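Local structure of Tat (Twin-arginine translocation) pathway signal sequence containing protein (Mycobacterium tuberculosis, 5IMU) at residues A[11-16]-A[86-91]; A[22-27]-A[57-62]; A[31-36]-A[46-51]; A[52-57]-A[184-189]. The protein is of unknown function; this C-terminal fragment pairs an alpha/beta/alpha sandwich with a helix bundle and holds a bound potassium ion. One frame throughout, in Å; residues are numbered along the deposited sequence.

In the fold
Helix 6-27 opens the chain and enters two contacts. Its 11-16 part meets the edge strand 88-92 in interaction 1, which closes a long loop. Within that loop, interaction 2 brings 57-62 back to the C-terminal part of the same helix. Interaction 3 lies deeper still, as the hairpin of strands 33-37 and 44-48. Interactions 2 and 3 touch through Val24, Trp33, Leu46 and Leu61. Interaction 4 opens after interaction 3 has closed. It runs from 52-57 across to helix 183-199, crosses interactions 1 and 2 along the chain, and shares Pro57 with interaction 2. It joins the sheet region to the helices of the C-terminal half.

Interaction 1: A[11-16]-A[86-91]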
loop_
_atom_site.group_PDB
_atom_site.type_symbol
_atom_site.label_atom_id
_atom_site.label_comp_id
_atom_site.label_asym_id
_atom_site.label_seq_id
_atom_site.Cartn_x
_atom_site.Cartn_y
_atom_site.Cartn_z
ATOM N N ALA A 11 10.888 25.160 9.265
ATOM C CA ALA A 11 9.985 25.257 8.124
ATOM C C ALA A 11 10.345 24.238 7.049
ATOM O O ALA A 11 9.467 23.574 6.488
ATOM C CB ALA A 11 10.015 26.675 7.553
ATOM N N ALA A 12 11.640 24.112 6.741
ATOM C CA ALA A 12 12.075 23.154 5.728
ATOM C C ALA A 12 11.655 21.738 6.096
ATOM O O ALA A 12 11.240 20.958 5.230
ATOM C CB ALA A 12 13.591 23.232 5.548
ATOM N N GLU A 13 11.748 21.397 7.381
ATOM C CA GLU A 13 11.372 20.067 7.847
ATOM C C GLU A 13 9.881 19.814 7.656
ATOM O O GLU A 13 9.478 18.745 7.181
ATOM C CB GLU A 13 11.770 19.936 9.316
ATOM C CG GLU A 13 11.452 18.626 9.991
ATOM C CD GLU A 13 11.849 18.656 11.455
ATOM O OE1 GLU A 13 11.147 19.317 12.250
ATOM O OE2 GLU A 13 12.879 18.043 11.807
ATOM N N GLN A 14 9.047 20.792 8.016
ATOM C CA GLN A 14 7.606 20.648 7.833
ATOM C C GLN A 14 7.236 20.615 6.354
ATOM O O GLN A 14 6.389 19.814 5.937
ATOM C CB GLN A 14 6.876 21.788 8.543
ATOM C CG GLN A 14 5.364 21.747 8.402
ATOM C CD GLN A 14 4.748 20.581 9.148
ATOM O OE1 GLN A 14 5.231 20.187 10.207
ATOM N NE2 GLN A 14 3.676 20.020 8.594
ATOM N N GLN A 15 7.861 21.476 5.547
ATOM C CA GLN A 15 7.535 21.531 4.124
ATOM C C GLN A 15 7.915 20.240 3.415
ATOM O O GLN A 15 7.217 19.799 2.495
ATOM C CB GLN A 15 8.234 22.723 3.473
ATOM C CG GLN A 15 7.655 24.055 3.890
ATOM C CD GLN A 15 6.161 24.111 3.668
ATOM O OE1 GLN A 15 5.676 23.816 2.577
ATOM N NE2 GLN A 15 5.419 24.472 4.709
ATOM N N ARG A 16 9.024 19.623 3.826
ATOM C CA ARG A 16 9.430 18.357 3.228
ATOM C C ARG A 16 8.378 17.278 3.456
ATOM O O ARG A 16 8.062 16.504 2.543
ATOM C CB ARG A 16 10.778 17.923 3.798
ATOM C CG ARG A 16 11.212 16.546 3.351
ATOM C CD ARG A 16 12.439 16.078 4.108
ATOM N NE ARG A 16 12.757 14.687 3.805
ATOM C CZ ARG A 16 12.327 13.651 4.519
ATOM N NH1 ARG A 16 11.562 13.846 5.585
ATOM N NH2 ARG A 16 12.667 12.418 4.168
ATOM N N VAL A 86 5.634 10.982 16.731
ATOM C CA VAL A 86 6.456 11.694 15.759
ATOM C C VAL A 86 6.700 13.104 16.284
ATOM O O VAL A 86 6.073 13.548 17.249
ATOM C CB VAL A 86 5.800 11.748 14.363
ATOM C CG1 VAL A 86 5.791 10.370 13.718
ATOM C CG2 VAL A 86 4.390 12.287 14.471
ATOM N N VAL A 87 7.623 13.814 15.634
ATOM C CA VAL A 87 7.971 15.181 16.013
ATOM C C VAL A 87 7.559 16.202 14.963
ATOM O O VAL A 87 7.837 17.399 15.135
ATOM C CB VAL A 87 9.474 15.313 16.328
ATOM C CG1 VAL A 87 9.865 14.346 17.437
ATOM C CG2 VAL A 87 10.306 15.071 15.080
ATOM N N ALA A 88 6.910 15.773 13.881
ATOM C CA ALA A 88 6.303 16.672 12.906
ATOM C C ALA A 88 5.318 15.866 12.073
ATOM O O ALA A 88 5.548 14.685 11.801
ATOM C CB ALA A 88 7.353 17.338 12.007
ATOM N N VAL A 89 4.216 16.508 11.681
ATOM C CA VAL A 89 3.104 15.836 11.017
ATOM C C VAL A 89 2.633 16.665 9.828
ATOM O O VAL A 89 2.544 17.895 9.911
ATOM C CB VAL A 89 1.918 15.596 11.978
ATOM C CG1 VAL A 89 0.787 14.862 11.265
ATOM C CG2 VAL A 89 2.357 14.830 13.205
ATOM N N ALA A 90 2.330 15.983 8.721
ATOM C CA ALA A 90 1.583 16.546 7.602
ATOM C C ALA A 90 0.544 15.525 7.156
ATOM O O ALA A 90 0.727 14.318 7.339
ATOM C CB ALA A 90 2.498 16.919 6.424
ATOM N N ALA A 91 -0.551 16.009 6.572
ATOM C CA ALA A 91 -1.646 15.119 6.215
ATOM C C ALA A 91 -2.402 15.647 5.004
ATOM O O ALA A 91 -2.214 16.783 4.558
ATOM C CB ALA A 91 -2.604 14.916 7.395
HETATM O O HOH W 1 10.023 19.148 14.911
HETATM O O HOH W 2 3.733 19.231 12.314
#
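Gln14 reaches from helix 6-27 to the backbone of Val89 on the edge strand 88-92. Its chain leaves the helix with CG anti to the backbone N (chi1 179°) and then bends at chi2, which turns the amide to the strand. NE2 donates to Val89 O at 2.7 Å, and the bond is almost straight, with 176° at the hydrogen. The acceptor lies in the amide plane of Gln14, but NE2 sits above the carbonyl plane of Val89, away from a lone pair. The other end of the amide works through water. Water 2 donates to Gln14 OE1 at 2.8 Å and accepts from Val89 N, also at 2.8 Å. One amide thus engages both the N-H and the C=O of Val89, directly on one side and by water on the other.

Glu13 runs extended alongside. Its OE1 accepts from water 1, which also donates to Val87 O. Between these polar links the methyl of Ala88 faces the helix, with CB 4.0 Å from Gln14 OE1. Ala90 CB is equally close to Gln14 NE2.

The contact lies at the surface, toward the N-terminal end of the helix. Farther along helix 6-27, Leu17, Gln18 and Val21 pack on Ala90. Strand 33-37 pairs with 88-92 within the sheet, and helix 79-83 packs against Val89.

Interaction 2: A[22-27]-A[57-62]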
loop_
_atom_site.group_PDB
_atom_site.type_symbol
_atom_site.label_atom_id
_atom_site.label_comp_id
_atom_site.label_asym_id
_atom_site.label_seq_id
_atom_site.Cartn_x
_atom_site.Cartn_y
_atom_site.Cartn_z
ATOM N N ASP A 22 1.682 15.242 -0.285
ATOM C CA ASP A 22 1.029 15.668 -1.519
ATOM C C ASP A 22 1.471 14.825 -2.710
ATOM O O ASP A 22 0.720 14.689 -3.684
ATOM C CB ASP A 22 1.307 17.150 -1.771
ATOM C CG ASP A 22 0.666 18.047 -0.728
ATOM O OD1 ASP A 22 -0.182 17.550 0.043
ATOM O OD2 ASP A 22 1.006 19.249 -0.680
ATOM N N ALA A 23 2.669 14.237 -2.643
ATOM C CA ALA A 23 3.149 13.410 -3.746
ATOM C C ALA A 23 2.329 12.132 -3.883
ATOM O O ALA A 23 2.004 11.712 -5.001
ATOM C CB ALA A 23 4.628 13.079 -3.552
ATOM N N VAL A 24 1.991 11.489 -2.764
ATOM C CA VAL A 24 1.140 10.307 -2.860
ATOM C C VAL A 24 -0.322 10.708 -2.999
ATOM O O VAL A 24 -1.104 10.002 -3.650
ATOM C CB VAL A 24 1.349 9.371 -1.655
ATOM C CG1 VAL A 24 2.748 8.778 -1.680
ATOM C CG2 VAL A 24 1.092 10.101 -0.346
ATOM N N ALA A 25 -0.715 11.844 -2.413
ATOM C CA ALA A 25 -2.113 12.253 -2.464
ATOM C C ALA A 25 -2.548 12.577 -3.886
ATOM O O ALA A 25 -3.661 12.234 -4.292
ATOM C CB ALA A 25 -2.347 13.448 -1.539
ATOM N N ARG A 26 -1.684 13.225 -4.672
ATOM C CA ARG A 26 -2.092 13.534 -6.037
ATOM C C ARG A 26 -2.204 12.281 -6.898
ATOM O O ARG A 26 -2.935 12.295 -7.892
ATOM C CB ARG A 26 -1.136 14.544 -6.680
ATOM C CG ARG A 26 0.228 14.014 -7.072
ATOM C CD ARG A 26 0.973 15.060 -7.895
ATOM N NE ARG A 26 0.974 16.363 -7.233
ATOM C CZ ARG A 26 1.927 16.778 -6.407
ATOM N NH1 ARG A 26 2.966 15.998 -6.147
ATOM N NH2 ARG A 26 1.845 17.977 -5.843
ATOM N N GLN A 27 -1.519 11.195 -6.525
ATOM C CA GLN A 27 -1.703 9.925 -7.220
ATOM C C GLN A 27 -3.022 9.264 -6.839
ATOM O O GLN A 27 -3.662 8.622 -7.679
ATOM C CB GLN A 27 -0.541 8.977 -6.920
ATOM C CG GLN A 27 0.813 9.463 -7.407
ATOM C CD GLN A 27 1.927 8.491 -7.069
ATOM O OE1 GLN A 27 2.057 7.439 -7.695
ATOM N NE2 GLN A 27 2.733 8.835 -6.070
ATOM N N PRO A 57 -1.172 -0.737 -4.590
ATOM C CA PRO A 57 -0.080 -0.871 -5.573
ATOM C C PRO A 57 -0.002 0.260 -6.585
ATOM O O PRO A 57 1.083 0.504 -7.128
ATOM C CB PRO A 57 -0.384 -2.212 -6.264
ATOM C CG PRO A 57 -1.405 -2.893 -5.406
ATOM C CD PRO A 57 -2.172 -1.805 -4.727
ATOM N N HIS A 58 -1.101 0.953 -6.870
ATOM C CA HIS A 58 -1.064 1.962 -7.922
ATOM C C HIS A 58 -0.470 3.286 -7.457
ATOM O O HIS A 58 -0.391 4.224 -8.258
ATOM C CB HIS A 58 -2.467 2.186 -8.501
ATOM C CG HIS A 58 -3.427 2.833 -7.550
ATOM N ND1 HIS A 58 -3.889 2.202 -6.414
ATOM C CD2 HIS A 58 -4.025 4.047 -7.578
ATOM C CE1 HIS A 58 -4.722 3.006 -5.777
ATOM N NE2 HIS A 58 -4.823 4.131 -6.461
ATOM N N VAL A 59 -0.040 3.383 -6.203
ATOM C CA VAL A 59 0.597 4.584 -5.673
ATOM C C VAL A 59 2.094 4.326 -5.581
ATOM O O VAL A 59 2.528 3.389 -4.901
ATOM C CB VAL A 59 0.020 4.970 -4.302
ATOM C CG1 VAL A 59 0.814 6.126 -3.700
ATOM C CG2 VAL A 59 -1.446 5.337 -4.433
ATOM N N ARG A 60 2.880 5.149 -6.274
ATOM C CA ARG A 60 4.332 5.091 -6.186
ATOM C C ARG A 60 4.810 5.980 -5.045
ATOM O O ARG A 60 4.280 7.074 -4.832
ATOM C CB ARG A 60 4.974 5.526 -7.507
ATOM C CG ARG A 60 4.450 4.776 -8.720
ATOM C CD ARG A 60 4.788 3.298 -8.633
ATOM N NE ARG A 60 6.201 3.046 -8.890
ATOM C CZ ARG A 60 6.847 1.950 -8.505
ATOM N NH1 ARG A 60 6.206 1.003 -7.832
ATOM N NH2 ARG A 60 8.135 1.801 -8.785
ATOM N N LEU A 61 5.830 5.491 -4.298
ATOM C CA LEU A 61 6.248 6.109 -3.045
ATOM C C LEU A 61 7.481 6.982 -3.234
ATOM O O LEU A 61 8.388 6.624 -3.994
ATOM C CB LEU A 61 6.549 5.035 -1.999
ATOM C CG LEU A 61 5.334 4.215 -1.567
ATOM C CD1 LEU A 61 5.749 3.034 -0.706
ATOM C CD2 LEU A 61 4.342 5.092 -0.828
ATOM N N PRO A 62 7.527 8.127 -2.552
ATOM C CA PRO A 62 8.741 8.949 -2.567
ATOM C C PRO A 62 9.917 8.223 -1.932
ATOM O O PRO A 62 9.765 7.257 -1.179
ATOM C CB PRO A 62 8.346 10.186 -1.748
ATOM C CG PRO A 62 6.866 10.246 -1.849
ATOM C CD PRO A 62 6.401 8.818 -1.901
#
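Gln27 has CG anti to its carbonyl carbon (chi1 -63°) and an extended chain beyond it (chi2 179°), which carries the amide across to Arg60. The arrangement is a side-chain amide pairing with both backbone polar groups of one residue, and it fixes the loop 57-62 to the C-terminal part of helix 6-27 in the alpha/beta/alpha sandwich. Arg60 N donates to Gln27 OE1 at 2.8 Å, tilted 32° from the carbonyl plane. In return Gln27 NE2 gives a hydrogen to Arg60 O at 2.7 Å, on a lone pair. Gln27 NE2 also bonds to Ala23 O one helical turn back, at 3.2 Å, and this second bond ties the amide to its own helix.

The rest of the contact is apolar. Val24 CG1 meets Val59 CG1, Leu61 CD2 and Pro62 CD, while Trp33 and Leu46 of the sheet touch the same valine. The side chains of Arg60 and His58 have partners outside the contact: Arg60 forms a salt bridge with Asp111, and His58 NE2 bonds to Glu28.

Pro62 extends the apolar strip along the helix. Its CD lies 3.7 Å from Val24 CG1, and its CG is 4.0 Å from Ala23 CB.

Interaction 3: A[31-36]-A[46-51]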
loop_
_atom_site.group_PDB
_atom_site.type_symbol
_atom_site.label_atom_id
_atom_site.label_comp_id
_atom_site.label_asym_id
_atom_site.label_seq_id
_atom_site.Cartn_x
_atom_site.Cartn_y
_atom_site.Cartn_z
ATOM N N ILE A 31 -8.403 9.041 -0.763
ATOM C CA ILE A 31 -8.189 8.497 0.571
ATOM C C ILE A 31 -7.273 9.437 1.344
ATOM O O ILE A 31 -6.555 10.256 0.768
ATOM C CB ILE A 31 -7.591 7.075 0.536
ATOM C CG1 ILE A 31 -6.182 7.103 -0.057
ATOM C CG2 ILE A 31 -8.491 6.139 -0.259
ATOM C CD1 ILE A 31 -5.580 5.722 -0.249
ATOM N N SER A 32 -7.303 9.303 2.670
ATOM C CA SER A 32 -6.528 10.180 3.539
ATOM C C SER A 32 -5.109 9.656 3.714
ATOM O O SER A 32 -4.883 8.445 3.785
ATOM C CB SER A 32 -7.205 10.316 4.905
ATOM O OG SER A 32 -8.429 11.019 4.795
ATOM N N TRP A 33 -4.152 10.583 3.784
ATOM C CA TRP A 33 -2.741 10.263 3.937
ATOM C C TRP A 33 -2.142 11.087 5.068
ATOM O O TRP A 33 -2.650 12.156 5.414
ATOM C CB TRP A 33 -1.943 10.555 2.654
ATOM C CG TRP A 33 -2.365 9.787 1.436
ATOM C CD1 TRP A 33 -3.291 10.167 0.507
ATOM C CD2 TRP A 33 -1.844 8.529 0.991
ATOM N NE1 TRP A 33 -3.391 9.215 -0.480
ATOM C CE2 TRP A 33 -2.511 8.200 -0.206
ATOM C CE3 TRP A 33 -0.881 7.645 1.491
ATOM C CZ2 TRP A 33 -2.250 7.025 -0.908
ATOM C CZ3 TRP A 33 -0.623 6.479 0.792
ATOM C CH2 TRP A 33 -1.304 6.180 -0.394
ATOM N N ALA A 34 -1.039 10.589 5.624
ATOM C CA ALA A 34 -0.264 11.348 6.595
ATOM C C ALA A 34 1.181 10.873 6.572
ATOM O O ALA A 34 1.463 9.706 6.286
ATOM C CB ALA A 34 -0.832 11.221 8.011
ATOM N N ALA A 35 2.095 11.792 6.878
ATOM C CA ALA A 35 3.508 11.476 7.021
ATOM C C ALA A 35 4.066 12.181 8.247
ATOM O O ALA A 35 3.669 13.303 8.573
ATOM C CB ALA A 35 4.314 11.874 5.779
ATOM N N GLY A 36 4.990 11.515 8.922
ATOM C CA GLY A 36 5.561 12.046 10.146
ATOM C C GLY A 36 7.026 11.689 10.266
ATOM O O GLY A 36 7.488 10.676 9.737
ATOM N N LEU A 46 5.055 6.953 6.505
ATOM C CA LEU A 46 3.961 7.318 5.612
ATOM C C LEU A 46 2.821 6.321 5.768
ATOM O O LEU A 46 3.047 5.105 5.744
ATOM C CB LEU A 46 4.428 7.354 4.155
ATOM C CG LEU A 46 3.346 7.659 3.118
ATOM C CD1 LEU A 46 2.750 9.041 3.334
ATOM C CD2 LEU A 46 3.903 7.527 1.716
ATOM N N VAL A 47 1.597 6.833 5.923
ATOM C CA VAL A 47 0.433 5.988 6.165
ATOM C C VAL A 47 -0.763 6.485 5.364
ATOM O O VAL A 47 -0.850 7.659 4.989
ATOM C CB VAL A 47 0.048 5.932 7.662
ATOM C CG1 VAL A 47 1.215 5.456 8.515
ATOM C CG2 VAL A 47 -0.459 7.290 8.135
ATOM N N THR A 48 -1.681 5.560 5.092
ATOM C CA THR A 48 -3.073 5.853 4.795
ATOM C C THR A 48 -3.922 4.954 5.683
ATOM O O THR A 48 -3.459 3.915 6.161
ATOM C CB THR A 48 -3.423 5.620 3.317
ATOM O OG1 THR A 48 -4.829 5.822 3.119
ATOM C CG2 THR A 48 -3.061 4.202 2.900
ATOM N N ASP A 49 -5.168 5.360 5.920
ATOM C CA ASP A 49 -6.069 4.570 6.748
ATOM C C ASP A 49 -6.932 3.617 5.929
ATOM O O ASP A 49 -7.929 3.097 6.444
ATOM C CB ASP A 49 -6.945 5.485 7.610
ATOM C CG ASP A 49 -7.860 6.378 6.789
ATOM O OD1 ASP A 49 -7.713 6.434 5.549
ATOM O OD2 ASP A 49 -8.736 7.033 7.394
ATOM N N LEU A 50 -6.563 3.375 4.668
ATOM C CA LEU A 50 -7.326 2.463 3.821
ATOM C C LEU A 50 -7.411 1.072 4.438
ATOM O O LEU A 50 -8.483 0.455 4.449
ATOM C CB LEU A 50 -6.695 2.396 2.429
ATOM C CG LEU A 50 -7.324 1.465 1.387
ATOM C CD1 LEU A 50 -8.741 1.901 1.035
ATOM C CD2 LEU A 50 -6.455 1.396 0.138
ATOM N N ALA A 51 -6.297 0.564 4.968
ATOM C CA ALA A 51 -6.280 -0.777 5.542
ATOM C C ALA A 51 -5.115 -0.983 6.504
ATOM O O ALA A 51 -4.232 -1.807 6.245
ATOM C CB ALA A 51 -6.231 -1.827 4.430
#
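Ala34 and Val47 form the hydrogen-bonded pair of an antiparallel beta hairpin, built from strands 33-37 and 44-48 in the middle of the mixed sheet. Ala34 N donates to Val47 O at 3.0 Å, and Val47 N to Ala34 O at 2.9 Å. On the same face as this pair, Ala34 CB packs on Val47 CG2, and helix 79-83 lies over both through Leu83.

The opposite face carries Trp33, Ala35, Leu46 and Thr48. Thr48 CB sits over one face of the Trp33 indole, 3.9 Å from the centroid of its six-membered ring, as a CH-pi contact. The hydroxyl of Thr48 stands anti to its backbone N (chi1 175°), and this aims it across the hairpin. Thr48 OG1 donates to Ser32 O at 2.7 Å, nearly along the C=O axis. Ile31 CD1 lies against the same Thr48 OG1 at 3.5 Å and only loosely near Leu50 CB. Leu46 CD1 approaches the Trp33 ring obliquely and also touches Ala35 CB.

Farther out, other groups hold these side chains in place. Helix 6-27 closes the Trp33 side with Val21 and Val24. Trp33 NE1 bonds to Glu28 O, which helps fix the turn of the indole. Leu175 of helix 157-177 touches both Ile31 and Leu50. Beyond the paired strands, Tyr178 OH bonds to both Ser32 N and Asp49 OD1 and so bridges the two segments.

Interaction 4: A[52-57]-A[184-189]; sequences GGWIPP and TAVGDW
Trp54 drives the edge of its indole at the face of Trp189 in a T-shaped stack. The six-membered rings have centroids 5.2 Å apart and planes at 80°. This is the tight part of the contact. CH2 of Trp54 stands over the centre of the other indole, 3.7 Å from Trp189 CD2, and Trp54 CZ3 reaches Trp189 CE3 at 3.9 Å. In both residues CG is anti to the backbone N (chi1 179° in Trp54 and -168° in Trp189), which extends each indole off its backbone toward the other segment.

Pro56 extends the packing along Trp189. Pro56 CB is 3.7 Å from both CZ2 and CH2 of Trp189. The fit slackens inside the core at Val186, where CG1 only grazes Trp54 CZ3 at 4.4 Å. The solvent side is at the partly exposed Pro57. Its CD comes close, 3.7 Å from Trp189 NE1, but the residue covers little.

The loop 52-57 belongs to the DUF5632 region and helix 183-199 to DUF5631, so this contact joins the two family regions. Tyr208, His209 and Trp212 of helix 203-216 also meet the Trp54 ring, and Val170 of helix 157-177 touches Trp189. Trp54 NE1 finds its polar partner in His209 ND1.

No hydrogen bond spans the two segments. The fit of ring edge to ring face and the proline packing therefore set how the two parts meet here.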
loop_
_atom_site.group_PDB
_atom_site.type_symbol
_atom_site.label_atom_id
_atom_site.label_comp_id
_atom_site.label_asym_id
_atom_site.label_seq_id
_atom_site.Cartn_x
_atom_site.Cartn_y
_atom_site.Cartn_z
ATOM N N GLY A 52 -5.102 -0.240 7.611
ATOM C CA GLY A 52 -4.172 -0.484 8.700
ATOM C C GLY A 52 -2.716 -0.177 8.428
ATOM O O GLY A 52 -1.861 -0.573 9.226
ATOM N N GLY A 53 -2.400 0.519 7.340
ATOM C CA GLY A 53 -1.026 0.834 6.986
ATOM C C GLY A 53 -0.582 0.288 5.646
ATOM O O GLY A 53 0.524 0.620 5.189
ATOM N N TRP A 54 -1.396 -0.545 5.007
ATOM C CA TRP A 54 -1.099 -1.040 3.672
ATOM C C TRP A 54 -1.160 0.103 2.664
ATOM O O TRP A 54 -1.997 1.003 2.772
ATOM C CB TRP A 54 -2.100 -2.140 3.314
ATOM C CG TRP A 54 -1.962 -2.755 1.957
ATOM C CD1 TRP A 54 -0.996 -3.625 1.541
ATOM C CD2 TRP A 54 -2.861 -2.594 0.852
ATOM N NE1 TRP A 54 -1.226 -3.995 0.236
ATOM C CE2 TRP A 54 -2.365 -3.377 -0.209
ATOM C CE3 TRP A 54 -4.033 -1.855 0.655
ATOM C CZ2 TRP A 54 -3.000 -3.442 -1.453
ATOM C CZ3 TRP A 54 -4.661 -1.918 -0.578
ATOM C CH2 TRP A 54 -4.145 -2.705 -1.616
ATOM N N ILE A 55 -0.257 0.078 1.694
ATOM C CA ILE A 55 -0.204 1.077 0.628
ATOM C C ILE A 55 -0.627 0.403 -0.665
ATOM O O ILE A 55 -0.015 -0.598 -1.067
ATOM C CB ILE A 55 1.195 1.702 0.497
ATOM C CG1 ILE A 55 1.704 2.197 1.854
ATOM C CG2 ILE A 55 1.169 2.848 -0.505
ATOM C CD1 ILE A 55 0.772 3.169 2.549
ATOM N N PRO A 56 -1.654 0.902 -1.363
ATOM C CA PRO A 56 -2.147 0.206 -2.547
ATOM C C PRO A 56 -1.115 0.230 -3.672
ATOM O O PRO A 56 -0.263 1.132 -3.723
ATOM C CB PRO A 56 -3.413 0.991 -2.926
ATOM C CG PRO A 56 -3.211 2.347 -2.324
ATOM C CD PRO A 56 -2.456 2.102 -1.050
ATOM N N PRO A 57 -1.172 -0.737 -4.590
ATOM C CA PRO A 57 -0.080 -0.871 -5.573
ATOM C C PRO A 57 -0.002 0.260 -6.585
ATOM O O PRO A 57 1.083 0.504 -7.128
ATOM C CB PRO A 57 -0.384 -2.212 -6.264
ATOM C CG PRO A 57 -1.405 -2.893 -5.406
ATOM C CD PRO A 57 -2.172 -1.805 -4.727
ATOM N N THR A 184 -13.224 -7.095 3.349
ATOM C CA THR A 184 -13.321 -8.251 2.466
ATOM C C THR A 184 -12.814 -7.917 1.067
ATOM O O THR A 184 -11.977 -8.635 0.507
ATOM C CB THR A 184 -14.770 -8.737 2.416
ATOM O OG1 THR A 184 -15.037 -9.579 3.545
ATOM C CG2 THR A 184 -15.046 -9.499 1.124
ATOM N N ALA A 185 -13.313 -6.821 0.488
ATOM C CA ALA A 185 -12.880 -6.430 -0.849
ATOM C C ALA A 185 -11.424 -5.985 -0.861
ATOM O O ALA A 185 -10.723 -6.191 -1.859
ATOM C CB ALA A 185 -13.781 -5.322 -1.392
ATOM N N VAL A 186 -10.951 -5.380 0.229
ATOM C CA VAL A 186 -9.543 -4.999 0.311
ATOM C C VAL A 186 -8.656 -6.237 0.300
ATOM O O VAL A 186 -7.613 -6.267 -0.365
ATOM C CB VAL A 186 -9.297 -4.133 1.561
ATOM C CG1 VAL A 186 -7.811 -3.877 1.746
ATOM C CG2 VAL A 186 -10.055 -2.819 1.454
ATOM N N GLY A 187 -9.057 -7.279 1.033
ATOM C CA GLY A 187 -8.295 -8.516 1.020
ATOM C C GLY A 187 -8.181 -9.114 -0.369
ATOM O O GLY A 187 -7.111 -9.581 -0.767
ATOM N N ASP A 188 -9.279 -9.102 -1.127
ATOM C CA ASP A 188 -9.234 -9.563 -2.513
ATOM C C ASP A 188 -8.248 -8.739 -3.333
ATOM O O ASP A 188 -7.464 -9.284 -4.117
ATOM C CB ASP A 188 -10.631 -9.497 -3.130
ATOM C CG ASP A 188 -11.563 -10.563 -2.586
ATOM O OD1 ASP A 188 -11.183 -11.260 -1.620
ATOM O OD2 ASP A 188 -12.682 -10.706 -3.124
ATOM N N TRP A 189 -8.292 -7.414 -3.172
ATOM C CA TRP A 189 -7.332 -6.525 -3.821
ATOM C C TRP A 189 -5.898 -6.940 -3.507
ATOM O O TRP A 189 -5.040 -6.987 -4.395
ATOM C CB TRP A 189 -7.606 -5.088 -3.366
ATOM C CG TRP A 189 -6.912 -3.992 -4.123
ATOM C CD1 TRP A 189 -6.030 -4.123 -5.159
ATOM C CD2 TRP A 189 -7.051 -2.586 -3.888
ATOM N NE1 TRP A 189 -5.614 -2.881 -5.582
ATOM C CE2 TRP A 189 -6.226 -1.922 -4.817
ATOM C CE3 TRP A 189 -7.795 -1.826 -2.980
ATOM C CZ2 TRP A 189 -6.124 -0.531 -4.862
ATOM C CZ3 TRP A 189 -7.693 -0.448 -3.029
ATOM C CH2 TRP A 189 -6.865 0.185 -3.964
#